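Long-range contacts in VP1 (Polyomavirus HPyV6, PDB 4PCG), which forms the pentameric building block of the polyomavirus capsid and probably takes part in attachment to host-cell receptors: residues P29-G34 and R255-A260; I228-A233 and F265-R270. All blocks are in the same frame, centred on the assembly; numbering follows the deposited sequence.

Contact 1: P29-G34 and R255-A260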
ATOM      1  N   PRO B  29       2.042 -20.568 -18.484  1.00 17.16           N
ATOM      2  CA  PRO B  29       1.013 -19.714 -19.065  1.00 15.80           C
ATOM      3  C   PRO B  29       0.470 -20.282 -20.383  1.00 16.74           C
ATOM      4  O   PRO B  29       1.199 -20.840 -21.177  1.00 15.51           O
ATOM      5  CB  PRO B  29       1.737 -18.388 -19.289  1.00 14.00           C
ATOM      6  CG  PRO B  29       3.171 -18.744 -19.413  1.00 17.04           C
ATOM      7  CD  PRO B  29       3.360 -19.917 -18.475  1.00 17.70           C
ATOM      8  N   ASN B  30      -0.812 -20.059 -20.618  1.00 15.54           N
ATOM      9  CA  ASN B  30      -1.526 -20.729 -21.677  1.00 17.30           C
ATOM     10  C   ASN B  30      -2.455 -19.758 -22.408  1.00 16.02           C
ATOM     11  O   ASN B  30      -3.409 -19.254 -21.822  1.00 18.22           O
ATOM     12  CB  ASN B  30      -2.339 -21.819 -20.979  1.00 22.32           C
ATOM     13  CG  ASN B  30      -3.401 -22.392 -21.837  1.00 24.37           C
ATOM     14  OD1 ASN B  30      -3.223 -22.566 -23.067  1.00 22.73           O
ATOM     15  ND2 ASN B  30      -4.539 -22.702 -21.216  1.00 24.46           N
ATOM     16  N   PHE B  31      -2.153 -19.512 -23.671  1.00 17.24           N
ATOM     17  CA  PHE B  31      -2.969 -18.719 -24.611  1.00 20.19           C
ATOM     18  C   PHE B  31      -3.510 -19.687 -25.672  1.00 23.65           C
ATOM     19  O   PHE B  31      -3.158 -19.631 -26.869  1.00 24.92           O
ATOM     20  CB  PHE B  31      -2.094 -17.639 -25.293  1.00 22.64           C
ATOM     21  CG  PHE B  31      -1.630 -16.531 -24.366  1.00 17.71           C
ATOM     22  CD1 PHE B  31      -0.419 -16.639 -23.674  1.00 18.82           C
ATOM     23  CD2 PHE B  31      -2.385 -15.379 -24.195  1.00 16.99           C
ATOM     24  CE1 PHE B  31       0.019 -15.634 -22.830  1.00 17.82           C
ATOM     25  CE2 PHE B  31      -1.953 -14.363 -23.352  1.00 16.44           C
ATOM     26  CZ  PHE B  31      -0.747 -14.477 -22.685  1.00 17.99           C
ATOM     27  N   ALA B  32      -4.312 -20.641 -25.222  1.00 19.77           N
ATOM     28  CA  ALA B  32      -4.827 -21.705 -26.097  1.00 23.58           C
ATOM     29  C   ALA B  32      -5.577 -21.206 -27.314  1.00 24.46           C
ATOM     30  O   ALA B  32      -6.194 -20.162 -27.271  1.00 28.43           O
ATOM     31  CB  ALA B  32      -5.728 -22.622 -25.289  1.00 30.13           C
ATOM     32  N   SER B  33      -5.573 -21.987 -28.384  1.00 22.83           N
ATOM     33  CA  SER B  33      -6.432 -21.727 -29.532  1.00 26.13           C
ATOM     34  C   SER B  33      -7.605 -22.699 -29.600  1.00 24.76           C
ATOM     35  O   SER B  33      -8.430 -22.610 -30.492  1.00 29.19           O
ATOM     36  CB  SER B  33      -5.618 -21.798 -30.825  1.00 31.52           C
ATOM     37  OG  SER B  33      -4.827 -22.965 -30.814  1.00 46.55           O
ATOM     38  N   GLY B  34      -7.681 -23.621 -28.636  1.00 23.98           N
ATOM     39  CA  GLY B  34      -8.730 -24.637 -28.611  1.00 24.68           C
ATOM     40  C   GLY B  34      -8.676 -25.398 -27.267  1.00 23.30           C
ATOM     41  O   GLY B  34      -7.865 -25.104 -26.389  1.00 23.40           O
ATOM     42  N   ARG B 255       0.899  -4.718 -29.485  1.00 24.13           N
ATOM     43  CA  ARG B 255       0.747  -4.771 -28.031  1.00 26.42           C
ATOM     44  C   ARG B 255       0.172  -6.124 -27.595  1.00 23.46           C
ATOM     45  O   ARG B 255      -0.825  -6.536 -28.143  1.00 20.43           O
ATOM     46  CB  ARG B 255      -0.184  -3.640 -27.624  1.00 34.35           C
ATOM     47  CG  ARG B 255      -0.106  -3.264 -26.174  1.00 32.54           C
ATOM     48  CD  ARG B 255       0.705  -1.993 -25.945  1.00 28.31           C
ATOM     49  NE  ARG B 255       0.720  -1.708 -24.507  1.00 23.83           N
ATOM     50  CZ  ARG B 255       1.810  -1.578 -23.757  1.00 23.47           C
ATOM     51  NH1 ARG B 255       3.029  -1.643 -24.285  1.00 23.22           N
ATOM     52  NH2 ARG B 255       1.681  -1.317 -22.461  1.00 23.98           N
ATOM     53  N   SER B 256       0.829  -6.801 -26.663  1.00 19.48           N
ATOM     54  CA  SER B 256       0.517  -8.187 -26.275  1.00 20.35           C
ATOM     55  C   SER B 256       0.400  -8.320 -24.772  1.00 17.77           C
ATOM     56  O   SER B 256       1.022  -7.555 -24.035  1.00 16.67           O
ATOM     57  CB  SER B 256       1.623  -9.116 -26.764  1.00 21.99           C
ATOM     58  OG  SER B 256       1.727  -8.982 -28.182  1.00 28.65           O
ATOM     59  N   VAL B 257      -0.378  -9.303 -24.320  1.00 17.30           N
ATOM     60  CA  VAL B 257      -0.486  -9.595 -22.909  1.00 15.73           C
ATOM     61  C   VAL B 257       0.774 -10.329 -22.429  1.00 17.28           C
ATOM     62  O   VAL B 257       1.232 -11.241 -23.093  1.00 16.82           O
ATOM     63  CB  VAL B 257      -1.703 -10.477 -22.606  1.00 16.88           C
ATOM     64  CG1 VAL B 257      -1.706 -10.905 -21.148  1.00 18.71           C
ATOM     65  CG2 VAL B 257      -2.988  -9.747 -22.966  1.00 17.10           C
ATOM     66  N   GLN B 258       1.315  -9.902 -21.282  1.00 16.30           N
ATOM     67  CA  GLN B 258       2.450 -10.529 -20.613  1.00 15.33           C
ATOM     68  C   GLN B 258       1.950 -11.332 -19.405  1.00 15.80           C
ATOM     69  O   GLN B 258       1.304 -10.773 -18.510  1.00 18.14           O
ATOM     70  CB  GLN B 258       3.424  -9.450 -20.109  1.00 14.64           C
ATOM     71  CG  GLN B 258       4.573  -9.987 -19.277  1.00 17.77           C
ATOM     72  CD  GLN B 258       5.634 -10.617 -20.136  1.00 16.21           C
ATOM     73  OE1 GLN B 258       6.300  -9.921 -20.884  1.00 20.42           O
ATOM     74  NE2 GLN B 258       5.804 -11.921 -20.039  1.00 17.97           N
ATOM     75  N   ALA B 259       2.269 -12.623 -19.391  1.00 14.71           N
ATOM     76  CA  ALA B 259       2.013 -13.487 -18.252  1.00 15.97           C
ATOM     77  C   ALA B 259       3.333 -13.780 -17.526  1.00 16.74           C
ATOM     78  O   ALA B 259       4.418 -13.555 -18.056  1.00 16.09           O
ATOM     79  CB  ALA B 259       1.354 -14.795 -18.727  1.00 14.91           C
ATOM     80  N   ALA B 260       3.232 -14.293 -16.308  1.00 17.02           N
ATOM     81  CA  ALA B 260       4.396 -14.823 -15.624  1.00 16.45           C
ATOM     82  C   ALA B 260       4.952 -16.028 -16.389  1.00 15.72           C
ATOM     83  O   ALA B 260       4.260 -16.669 -17.215  1.00 16.26           O
ATOM     84  CB  ALA B 260       4.035 -15.199 -14.175  1.00 16.83           C
TER
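Pro29 lies against Ala259 and Ala260, with its CB 3.7 Å from Ala259 CB. The CG side of its ring lies against the carbonyl oxygen of the next residue, Ala260 O being 3.2 Å from Pro29 CG and 3.6 Å from Pro29 CD; this is close van der Waals contact between carbon and oxygen. Asn30 breaks the pattern, its CB pointing away from 255-260. Its amide ties the loop to its own surroundings instead, ND2 donating to the carbonyls of Tyr61 and Ala170 while OD1 accepts from Val39 N.

Phe31 turns back toward the strand. With CG anti to the carbonyl carbon (chi1 -69°), the far end of its ring reaches Val257: CE2 is 4.0 Å from Val257 CB, and CZ is 3.8 Å from Val257 O. The ring and the valine side chain lie askew, and Ala259 CB, 4.4 Å from Phe31 CE1, also approaches the ring obliquely. Val257 and Ala259 thus present alternate side chains of one strand to Phe31 and Pro29, while the intervening Gln258 points away. Its NE2 reaches the carbonyl of the following residue, Ala259 O, at 2.9 Å, a nearly straight bond (170°) lying in the carbonyl plane on a lone pair.

The contact is buried at a junction of subunits: Val257 also packs on Leu98 of a second subunit, and Pro29 on Val157 of a third. Geometrically, it seats the start of the long BC loop, which further on binds sodium, against the first residues of strand I, an arrangement belonging to the loop-rich end of the VP1 jelly roll.

Contact 2: I228-A233 and F265-R270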
ATOM      1  N   ILE B 228      -4.868 -34.272  -7.213  1.00 17.04           N
ATOM      2  CA  ILE B 228      -4.923 -32.884  -6.820  1.00 13.86           C
ATOM      3  C   ILE B 228      -5.121 -32.058  -8.085  1.00 15.27           C
ATOM      4  O   ILE B 228      -4.486 -32.316  -9.102  1.00 16.90           O
ATOM      5  CB  ILE B 228      -3.702 -32.445  -5.983  1.00 15.40           C
ATOM      6  CG1 ILE B 228      -3.884 -31.050  -5.380  1.00 17.00           C
ATOM      7  CG2 ILE B 228      -2.392 -32.549  -6.741  1.00 16.55           C
ATOM      8  CD1 ILE B 228      -4.885 -31.016  -4.251  1.00 19.19           C
ATOM      9  N   TYR B 229      -5.999 -31.069  -7.997  1.00 14.03           N
ATOM     10  CA  TYR B 229      -6.339 -30.197  -9.125  1.00 14.41           C
ATOM     11  C   TYR B 229      -5.728 -28.851  -8.832  1.00 13.87           C
ATOM     12  O   TYR B 229      -6.088 -28.208  -7.829  1.00 15.82           O
ATOM     13  CB  TYR B 229      -7.859 -30.056  -9.222  1.00 16.06           C
ATOM     14  CG  TYR B 229      -8.519 -31.312  -9.706  1.00 15.81           C
ATOM     15  CD1 TYR B 229      -8.656 -32.416  -8.866  1.00 16.44           C
ATOM     16  CD2 TYR B 229      -8.981 -31.424 -11.021  1.00 19.54           C
ATOM     17  CE1 TYR B 229      -9.226 -33.590  -9.316  1.00 20.26           C
ATOM     18  CE2 TYR B 229      -9.563 -32.592 -11.471  1.00 25.85           C
ATOM     19  CZ  TYR B 229      -9.694 -33.657 -10.609  1.00 23.35           C
ATOM     20  OH  TYR B 229     -10.261 -34.821 -11.032  1.00 30.07           O
ATOM     21  N   LEU B 230      -4.839 -28.408  -9.717  1.00 12.99           N
ATOM     22  CA  LEU B 230      -4.193 -27.131  -9.588  1.00 11.74           C
ATOM     23  C   LEU B 230      -4.646 -26.258 -10.723  1.00 14.39           C
ATOM     24  O   LEU B 230      -4.692 -26.719 -11.846  1.00 15.75           O
ATOM     25  CB  LEU B 230      -2.679 -27.299  -9.639  1.00 15.80           C
ATOM     26  CG  LEU B 230      -2.077 -28.268  -8.612  1.00 18.27           C
ATOM     27  CD1 LEU B 230      -0.569 -28.376  -8.831  1.00 21.58           C
ATOM     28  CD2 LEU B 230      -2.354 -27.768  -7.207  1.00 17.62           C
ATOM     29  N   THR B 231      -4.991 -25.013 -10.420  1.00 13.79           N
ATOM     30  CA  THR B 231      -5.428 -24.060 -11.457  1.00 16.33           C
ATOM     31  C   THR B 231      -4.783 -22.707 -11.204  1.00 14.44           C
ATOM     32  O   THR B 231      -4.702 -22.251 -10.058  1.00 14.79           O
ATOM     33  CB  THR B 231      -6.970 -23.944 -11.464  1.00 16.33           C
ATOM     34  OG1 THR B 231      -7.565 -25.252 -11.431  1.00 17.66           O
ATOM     35  CG2 THR B 231      -7.443 -23.288 -12.709  1.00 17.69           C
ATOM     36  N   SER B 232      -4.353 -22.023 -12.256  1.00 13.31           N
ATOM     37  CA  SER B 232      -3.703 -20.741 -12.058  1.00 13.02           C
ATOM     38  C   SER B 232      -3.942 -19.815 -13.247  1.00 12.14           C
ATOM     39  O   SER B 232      -4.279 -20.266 -14.337  1.00 14.30           O
ATOM     40  CB  SER B 232      -2.210 -20.917 -11.821  1.00 15.48           C
ATOM     41  OG  SER B 232      -1.544 -21.354 -12.978  1.00 18.72           O
ATOM     42  N   ALA B 233      -3.818 -18.530 -12.994  1.00 13.66           N
ATOM     43  CA  ALA B 233      -3.752 -17.520 -14.069  1.00 15.08           C
ATOM     44  C   ALA B 233      -2.999 -16.326 -13.532  1.00 16.52           C
ATOM     45  O   ALA B 233      -3.344 -15.808 -12.455  1.00 18.58           O
ATOM     46  CB  ALA B 233      -5.136 -17.095 -14.499  1.00 16.74           C
ATOM     47  N   PHE B 265       4.001 -24.660  -7.614  1.00 16.43           N
ATOM     48  CA  PHE B 265       3.228 -25.192  -6.485  1.00 14.97           C
ATOM     49  C   PHE B 265       4.038 -26.337  -5.839  1.00 15.92           C
ATOM     50  O   PHE B 265       4.616 -27.185  -6.521  1.00 17.49           O
ATOM     51  CB  PHE B 265       1.892 -25.818  -6.916  1.00 15.54           C
ATOM     52  CG  PHE B 265       0.850 -24.870  -7.463  1.00 14.40           C
ATOM     53  CD1 PHE B 265       0.936 -24.366  -8.761  1.00 14.92           C
ATOM     54  CD2 PHE B 265      -0.279 -24.560  -6.716  1.00 15.67           C
ATOM     55  CE1 PHE B 265      -0.076 -23.558  -9.272  1.00 15.54           C
ATOM     56  CE2 PHE B 265      -1.293 -23.754  -7.225  1.00 19.87           C
ATOM     57  CZ  PHE B 265      -1.193 -23.257  -8.520  1.00 15.47           C
ATOM     58  N   ARG B 266       4.055 -26.361  -4.513  1.00 16.32           N
ATOM     59  CA  ARG B 266       4.455 -27.513  -3.749  1.00 16.13           C
ATOM     60  C   ARG B 266       3.347 -27.742  -2.744  1.00 16.70           C
ATOM     61  O   ARG B 266       3.167 -26.959  -1.819  1.00 16.31           O
ATOM     62  CB  ARG B 266       5.767 -27.257  -2.987  1.00 19.29           C
ATOM     63  CG  ARG B 266       6.224 -28.466  -2.203  1.00 20.89           C
ATOM     64  CD  ARG B 266       7.542 -28.232  -1.480  1.00 23.33           C
ATOM     65  NE  ARG B 266       8.665 -28.275  -2.406  1.00 22.25           N
ATOM     66  CZ  ARG B 266       9.560 -27.314  -2.633  1.00 26.67           C
ATOM     67  NH1 ARG B 266      10.525 -27.537  -3.531  1.00 27.04           N
ATOM     68  NH2 ARG B 266       9.530 -26.158  -1.995  1.00 23.46           N
ATOM     69  N   VAL B 267       2.628 -28.839  -2.913  1.00 16.69           N
ATOM     70  CA  VAL B 267       1.483 -29.151  -2.087  1.00 16.65           C
ATOM     71  C   VAL B 267       1.883 -30.289  -1.154  1.00 18.11           C
ATOM     72  O   VAL B 267       2.482 -31.270  -1.570  1.00 18.43           O
ATOM     73  CB  VAL B 267       0.268 -29.572  -2.935  1.00 16.61           C
ATOM     74  CG1 VAL B 267      -0.944 -29.859  -2.046  1.00 16.80           C
ATOM     75  CG2 VAL B 267      -0.079 -28.522  -3.974  1.00 17.77           C
ATOM     76  N   HIS B 268       1.548 -30.150   0.126  1.00 16.77           N
ATOM     77  CA  HIS B 268       1.890 -31.123   1.125  1.00 16.76           C
ATOM     78  C   HIS B 268       0.664 -31.875   1.575  1.00 18.08           C
ATOM     79  O   HIS B 268      -0.371 -31.264   1.828  1.00 17.54           O
ATOM     80  CB  HIS B 268       2.536 -30.429   2.328  1.00 20.60           C
ATOM     81  CG  HIS B 268       3.813 -29.728   1.995  1.00 22.60           C
ATOM     82  ND1 HIS B 268       5.041 -30.346   2.084  1.00 26.28           N
ATOM     83  CD2 HIS B 268       4.053 -28.471   1.543  1.00 22.87           C
ATOM     84  CE1 HIS B 268       5.989 -29.494   1.723  1.00 26.95           C
ATOM     85  NE2 HIS B 268       5.417 -28.343   1.411  1.00 22.16           N
ATOM     86  N   PHE B 269       0.810 -33.190   1.649  1.00 17.14           N
ATOM     87  CA  PHE B 269      -0.269 -34.126   2.004  1.00 18.37           C
ATOM     88  C   PHE B 269       0.018 -34.966   3.230  1.00 18.50           C
ATOM     89  O   PHE B 269       1.171 -35.346   3.531  1.00 19.06           O
ATOM     90  CB  PHE B 269      -0.582 -35.098   0.842  1.00 17.72           C
ATOM     91  CG  PHE B 269      -0.916 -34.437  -0.453  1.00 18.12           C
ATOM     92  CD1 PHE B 269       0.093 -33.996  -1.292  1.00 18.63           C
ATOM     93  CD2 PHE B 269      -2.242 -34.294  -0.866  1.00 17.22           C
ATOM     94  CE1 PHE B 269      -0.203 -33.403  -2.510  1.00 19.07           C
ATOM     95  CE2 PHE B 269      -2.536 -33.696  -2.084  1.00 17.56           C
ATOM     96  CZ  PHE B 269      -1.520 -33.262  -2.910  1.00 17.47           C
ATOM     97  N   ARG B 270      -1.073 -35.304   3.914  1.00 18.50           N
ATOM     98  CA  ARG B 270      -1.116 -36.323   4.913  1.00 20.64           C
ATOM     99  C   ARG B 270      -2.297 -37.238   4.575  1.00 21.13           C
ATOM    100  O   ARG B 270      -3.004 -37.001   3.581  1.00 19.28           O
ATOM    101  CB  ARG B 270      -1.295 -35.690   6.296  1.00 22.99           C
ATOM    102  CG  ARG B 270      -2.612 -34.934   6.460  1.00 23.38           C
ATOM    103  CD  ARG B 270      -2.559 -34.073   7.716  1.00 26.66           C
ATOM    104  NE  ARG B 270      -3.765 -33.269   7.842  1.00 23.57           N
ATOM    105  CZ  ARG B 270      -3.835 -32.085   8.440  1.00 28.40           C
ATOM    106  NH1 ARG B 270      -2.766 -31.548   9.023  1.00 29.64           N
ATOM    107  NH2 ARG B 270      -4.996 -31.432   8.462  1.00 23.57           N
TER
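Phe265 meets Leu230 by ring face. Leu230 CD1 sits over that face, 4.0 Å from Phe265 CG, and Leu230 CD2 comes within 3.9 Å of Phe265 CD2, the two side chains passing alongside each other, each aimed beyond the other's root. Since CG is anti to the carbonyl carbon (chi1 -67°), the ring runs on along the opposing strand until CZ is 4.0 Å from Thr231 O; that oxygen and Ser232 CB lie at the ring edge.

Arg266 points away, forming salt bridges with Glu24 and Glu89. Val267 faces inward again, and its CG2 touches Leu230 CD2 at 4.0 Å, so CD2 bridges the two inward residues, while CD1 stays on Phe265. Beyond His268, whose NE2 hydrogen-bonds to Glu89, Phe269 directs its ring edge at Ile228: CZ lies 3.9 Å from Ile228 CB, which is in the ring plane.

The strand segments run antiparallel at 149°, with axes 10.1 Å apart. That spacing is too wide for backbone pairing here and marks two facing sheets: 228-233 pairs with 62-67 and 117-124, strand 256-274 with 9-27 and 79-93. This is the apolar interior between the CHEF and BIDG sheets of the viral jelly-roll sandwich.

Both contacts are buried and use the same long strand, 256-274, near its start in contact 1 and farther along in contact 2; their centres are 22 Å apart on opposite sides of the chain's centre. Contact 2 lies between two sheets, where phenylalanines and a valine from 265-270 meet mainly aliphatic side chains of 228-233. Contact 1 instead sets an irregular loop on a strand, with one aromatic ring, a proline, a valine and alanines, and with neighbouring subunits close by. Strand 227-239 links them: it supplies one side of contact 2, while its later residues Met235 and Met238 pack on Val257 of contact 1, where Ser256 bonds to Val239 through the backbone.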